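Local coordinates for protein alpha-galactosidase (Lactobacillus brevis, PDB 3MI6) that probably releases terminal, non-reducing alpha-D-galactose residues from alpha-galactosides by hydrolysis, as in galactose oligosaccharides and galactomannans, at residues 137-140 and 145-148; 164-169 and 177-182. One frame throughout, in Å; residues are numbered along the deposited sequence.

Interaction 1. Residues 137-140 and 145-148; sequences SFND and LALD
Ser137 OG donates to Asp148 OD1 (2.7 Å), arriving 57° above the carboxylate plane; Asp148 CG lies beside its own backbone N (chi1 -70°), which places the carboxylate where OD1 can meet the serine hydroxyl. With an alanine in place of Asp148, the Ser137 hydroxyl would probably lose this acceptor and be left free to turn. On the same face Asn139 lays its amide ND2 against Ala146 CB at 3.5 Å, the small methyl accommodating the longer side chain. This is the end of the beta hairpin of strands 132-140 and 146-154, in the large antiparallel sheet of the N-terminal domain. Leu147 O accepts the backbone N-H of Phe138 (N to O 2.9 Å), with the CA-H of Ser137 as a weak second contact and the Phe138 ring edge nearby, CD1 3.9 Å from that oxygen. Phe138 O in turn accepts the N-H of Leu147, so these two form a hydrogen-bonded pair, their large apolar side chains on the other face of the sheet. Asp140 N to Leu145 O, at 3.0 Å and 169° at the hydrogen, is the last backbone bond before the turn, where Asp140 receives Glu102 N and Thr143 OG1 on its carboxylate.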
loop_
_atom_site.group_PDB
_atom_site.type_symbol
_atom_site.label_atom_id
_atom_site.label_comp_id
_atom_site.label_asym_id
_atom_site.label_seq_id
_atom_site.Cartn_x
_atom_site.Cartn_y
_atom_site.Cartn_z
ATOM N N SER D 137 -23.545 39.635 2.756
ATOM C CA SER D 137 -24.565 39.598 3.801
ATOM C C SER D 137 -25.849 38.887 3.372
ATOM O O SER D 137 -26.303 39.038 2.246
ATOM C CB SER D 137 -24.860 41.017 4.283
ATOM O OG SER D 137 -23.663 41.683 4.655
ATOM N N PHE D 138 -26.412 38.093 4.277
ATOM C CA PHE D 138 -27.662 37.391 4.022
ATOM C C PHE D 138 -28.658 37.730 5.127
ATOM O O PHE D 138 -28.296 38.326 6.138
ATOM C CB PHE D 138 -27.446 35.870 4.005
ATOM C CG PHE D 138 -26.451 35.391 2.976
ATOM C CD1 PHE D 138 -25.095 35.641 3.127
ATOM C CD2 PHE D 138 -26.869 34.657 1.876
ATOM C CE1 PHE D 138 -24.191 35.195 2.187
ATOM C CE2 PHE D 138 -25.965 34.211 0.945
ATOM C CZ PHE D 138 -24.631 34.482 1.100
ATOM N N ASN D 139 -29.913 37.337 4.931
ATOM C CA ASN D 139 -30.941 37.466 5.951
ATOM C C ASN D 139 -31.768 36.202 5.947
ATOM O O ASN D 139 -32.056 35.635 4.890
ATOM C CB ASN D 139 -31.871 38.659 5.673
ATOM C CG ASN D 139 -31.205 40.009 5.918
ATOM O OD1 ASN D 139 -31.095 40.834 5.007
ATOM N ND2 ASN D 139 -30.771 40.242 7.152
ATOM N N ASP D 140 -32.157 35.775 7.138
ATOM C CA ASP D 140 -33.054 34.650 7.311
ATOM C C ASP D 140 -34.533 35.060 7.178
ATOM O O ASP D 140 -35.043 35.884 7.955
ATOM C CB ASP D 140 -32.798 34.033 8.681
ATOM C CG ASP D 140 -33.676 32.834 8.954
ATOM O OD1 ASP D 140 -33.970 32.069 7.996
ATOM O OD2 ASP D 140 -34.052 32.657 10.140
ATOM N N LEU D 145 -32.531 37.031 11.639
ATOM C CA LEU D 145 -31.089 37.002 11.866
ATOM C C LEU D 145 -30.355 37.412 10.604
ATOM O O LEU D 145 -30.772 37.072 9.497
ATOM C CB LEU D 145 -30.659 35.587 12.264
ATOM C CG LEU D 145 -29.175 35.220 12.167
ATOM C CD1 LEU D 145 -28.569 35.073 13.537
ATOM C CD2 LEU D 145 -29.011 33.933 11.411
ATOM N N ALA D 146 -29.266 38.150 10.770
ATOM C CA ALA D 146 -28.415 38.506 9.646
ATOM C C ALA D 146 -27.049 37.836 9.765
ATOM O O ALA D 146 -26.511 37.690 10.861
ATOM C CB ALA D 146 -28.254 40.000 9.554
ATOM N N LEU D 147 -26.488 37.449 8.629
ATOM C CA LEU D 147 -25.203 36.771 8.591
ATOM C C LEU D 147 -24.247 37.447 7.625
ATOM O O LEU D 147 -24.545 37.583 6.438
ATOM C CB LEU D 147 -25.404 35.331 8.145
ATOM C CG LEU D 147 -24.115 34.532 8.034
ATOM C CD1 LEU D 147 -23.384 34.540 9.370
ATOM C CD2 LEU D 147 -24.417 33.118 7.584
ATOM N N ASP D 148 -23.098 37.875 8.123
ATOM C CA ASP D 148 -22.054 38.356 7.234
ATOM C C ASP D 148 -21.003 37.267 6.980
ATOM O O ASP D 148 -20.411 36.725 7.920
ATOM C CB ASP D 148 -21.408 39.622 7.795
ATOM C CG ASP D 148 -22.350 40.817 7.750
ATOM O OD1 ASP D 148 -23.413 40.665 7.102
ATOM O OD2 ASP D 148 -22.037 41.889 8.349
#

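Interaction 2. Residues 164-169 and 177-182; sequences AKFTNP and NRALSS
Two layers of beta structure face each other inside the N-terminal domain of this family 36 glycosidase, and here strand 159-167 of the large antiparallel sheet packs against strand 174-186 of the other layer. No hydrogen bond joins 164-169 to 177-182; the contact is made by the side chains of Ala164, Phe166 and Ala179, with one backbone carbonyl, Leu180 O. Phe166 brings ring atom CE1 to within 4.2 Å of Ala179 CB, the methyl sitting oblique to the ring. The bond from CA to CB of Phe166 points toward 177-182, and CG beside the backbone N (chi1 -70°) sets the ring so that CE1 is the atom reaching that methyl. The aromatic side chain spans the distance from its own strand, while alanine suits the other side because a methyl can meet the ring without forcing the layers apart. Two residues back, Ala164 points the same way, and its CB approaches Leu180 O at 4.3 Å. That carbonyl takes its hydrogen bond from Tyr77 OH, and Tyr77 also touches Ala164 and Phe166, so it helps to fill the interface. Just beyond, Ser181 and Ser182 both face Thr274 in a classic beta bulge, and Ser181 OG donates a hydrogen bond to Pro294 O. With only about 124 Å² buried directly between the segments, their direct attraction is probably dispersion and the exclusion of water, while the carbonyl is satisfied by a third residue.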
loop_
_atom_site.group_PDB
_atom_site.type_symbol
_atom_site.label_atom_id
_atom_site.label_comp_id
_atom_site.label_asym_id
_atom_site.label_seq_id
_atom_site.Cartn_x
_atom_site.Cartn_y
_atom_site.Cartn_z
ATOM N N ALA D 164 -17.169 34.498 9.751
ATOM C CA ALA D 164 -18.603 34.729 9.744
ATOM C C ALA D 164 -18.957 35.609 10.924
ATOM O O ALA D 164 -18.345 35.505 11.984
ATOM C CB ALA D 164 -19.362 33.408 9.807
ATOM N N LYS D 165 -19.927 36.497 10.724
ATOM C CA LYS D 165 -20.428 37.372 11.781
ATOM C C LYS D 165 -21.928 37.324 11.757
ATOM O O LYS D 165 -22.538 37.602 10.728
ATOM C CB LYS D 165 -19.990 38.806 11.544
ATOM C CG LYS D 165 -20.434 39.763 12.619
ATOM C CD LYS D 165 -20.107 41.193 12.224
ATOM C CE LYS D 165 -19.656 42.022 13.420
ATOM N NZ LYS D 165 -19.563 43.472 13.079
ATOM N N PHE D 166 -22.524 36.965 12.884
ATOM C CA PHE D 166 -23.974 36.838 12.993
ATOM C C PHE D 166 -24.557 38.087 13.641
ATOM O O PHE D 166 -24.020 38.585 14.630
ATOM C CB PHE D 166 -24.331 35.624 13.855
ATOM C CG PHE D 166 -24.030 34.297 13.214
ATOM C CD1 PHE D 166 -22.732 33.873 13.037
ATOM C CD2 PHE D 166 -25.052 33.454 12.817
ATOM C CE1 PHE D 166 -22.464 32.646 12.443
ATOM C CE2 PHE D 166 -24.779 32.228 12.230
ATOM C CZ PHE D 166 -23.489 31.833 12.040
ATOM N N THR D 167 -25.653 38.597 13.083
ATOM C CA THR D 167 -26.355 39.736 13.679
ATOM C C THR D 167 -27.809 39.373 13.967
ATOM O O THR D 167 -28.469 38.729 13.153
ATOM C CB THR D 167 -26.328 40.999 12.776
ATOM O OG1 THR D 167 -25.046 41.132 12.136
ATOM C CG2 THR D 167 -26.629 42.252 13.609
ATOM N N ASN D 168 -28.292 39.770 15.143
ATOM C CA ASN D 168 -29.700 39.603 15.494
ATOM C C ASN D 168 -30.394 40.956 15.564
ATOM O O ASN D 168 -30.245 41.673 16.556
ATOM C CB ASN D 168 -29.849 38.865 16.829
ATOM C CG ASN D 168 -31.294 38.472 17.123
ATOM O OD1 ASN D 168 -32.192 38.734 16.328
ATOM N ND2 ASN D 168 -31.518 37.841 18.273
ATOM N N PRO D 169 -31.135 41.320 14.501
ATOM C CA PRO D 169 -31.918 42.556 14.441
ATOM C C PRO D 169 -33.379 42.327 14.841
ATOM O O PRO D 169 -34.126 43.295 14.995
ATOM C CB PRO D 169 -31.854 42.940 12.954
ATOM C CG PRO D 169 -31.132 41.798 12.248
ATOM C CD PRO D 169 -31.140 40.642 13.198
ATOM N N ASN D 177 -26.017 27.205 17.961
ATOM C CA ASN D 177 -25.521 25.911 18.426
ATOM C C ASN D 177 -24.196 25.532 17.763
ATOM O O ASN D 177 -23.405 24.755 18.297
ATOM C CB ASN D 177 -26.543 24.808 18.162
ATOM C CG ASN D 177 -27.933 25.180 18.610
ATOM O OD1 ASN D 177 -28.260 25.097 19.790
ATOM N ND2 ASN D 177 -28.767 25.571 17.662
ATOM N N ARG D 178 -23.975 26.105 16.591
ATOM C CA ARG D 178 -22.838 25.782 15.761
ATOM C C ARG D 178 -22.504 26.998 14.905
ATOM O O ARG D 178 -23.352 27.487 14.159
ATOM C CB ARG D 178 -23.187 24.585 14.875
ATOM C CG ARG D 178 -22.179 24.243 13.815
ATOM C CD ARG D 178 -22.667 23.029 13.044
ATOM N NE ARG D 178 -22.777 21.878 13.926
ATOM C CZ ARG D 178 -22.132 20.733 13.737
ATOM N NH1 ARG D 178 -21.350 20.573 12.668
ATOM N NH2 ARG D 178 -22.275 19.746 14.619
ATOM N N ALA D 179 -21.275 27.490 15.023
ATOM C CA ALA D 179 -20.842 28.657 14.267
ATOM C C ALA D 179 -19.447 28.435 13.706
ATOM O O ALA D 179 -18.488 29.064 14.154
ATOM C CB ALA D 179 -20.855 29.874 15.141
ATOM N N LEU D 180 -19.327 27.537 12.727
ATOM C CA LEU D 180 -18.029 27.284 12.109
ATOM C C LEU D 180 -17.493 28.526 11.413
ATOM O O LEU D 180 -18.235 29.461 11.143
ATOM C CB LEU D 180 -18.096 26.122 11.131
ATOM C CG LEU D 180 -17.852 24.699 11.650
ATOM C CD1 LEU D 180 -17.468 24.686 13.098
ATOM C CD2 LEU D 180 -19.053 23.792 11.387
ATOM N N SER D 181 -16.198 28.526 11.123
ATOM C CA SER D 181 -15.558 29.685 10.527
ATOM C C SER D 181 -15.443 29.589 9.029
ATOM O O SER D 181 -15.369 30.607 8.351
ATOM C CB SER D 181 -14.171 29.878 11.105
ATOM O OG SER D 181 -14.277 30.122 12.483
ATOM N N SER D 182 -15.407 28.372 8.508
ATOM C CA SER D 182 -15.234 28.176 7.083
ATOM C C SER D 182 -15.793 26.841 6.650
ATOM O O SER D 182 -15.631 25.831 7.343
ATOM C CB SER D 182 -13.758 28.239 6.713
ATOM O OG SER D 182 -13.561 27.725 5.405
#

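Strands 146-154 and 159-167 are consecutive and adjacent in one sheet, so interactions 1 and 2, their centres about 9 Å apart, share a framework: probable backbone hydrogen bonds pair Ala146 with Thr167 and Asp148 with Lys165. Interaction 1 works within the sheet, with backbone bonds and one serine-aspartate bond; interaction 2 works between sheets, through loose van der Waals contact without a hydrogen bond between the segments. Burial differs too. All four touching residues of 164-169 and 177-182 are buried, whereas the hairpin has a buried face and another on which Asn139, Ala146 and Asp148 are partly exposed. The buried sides meet where Leu147 packs on Phe166, with Tyr77 touching both.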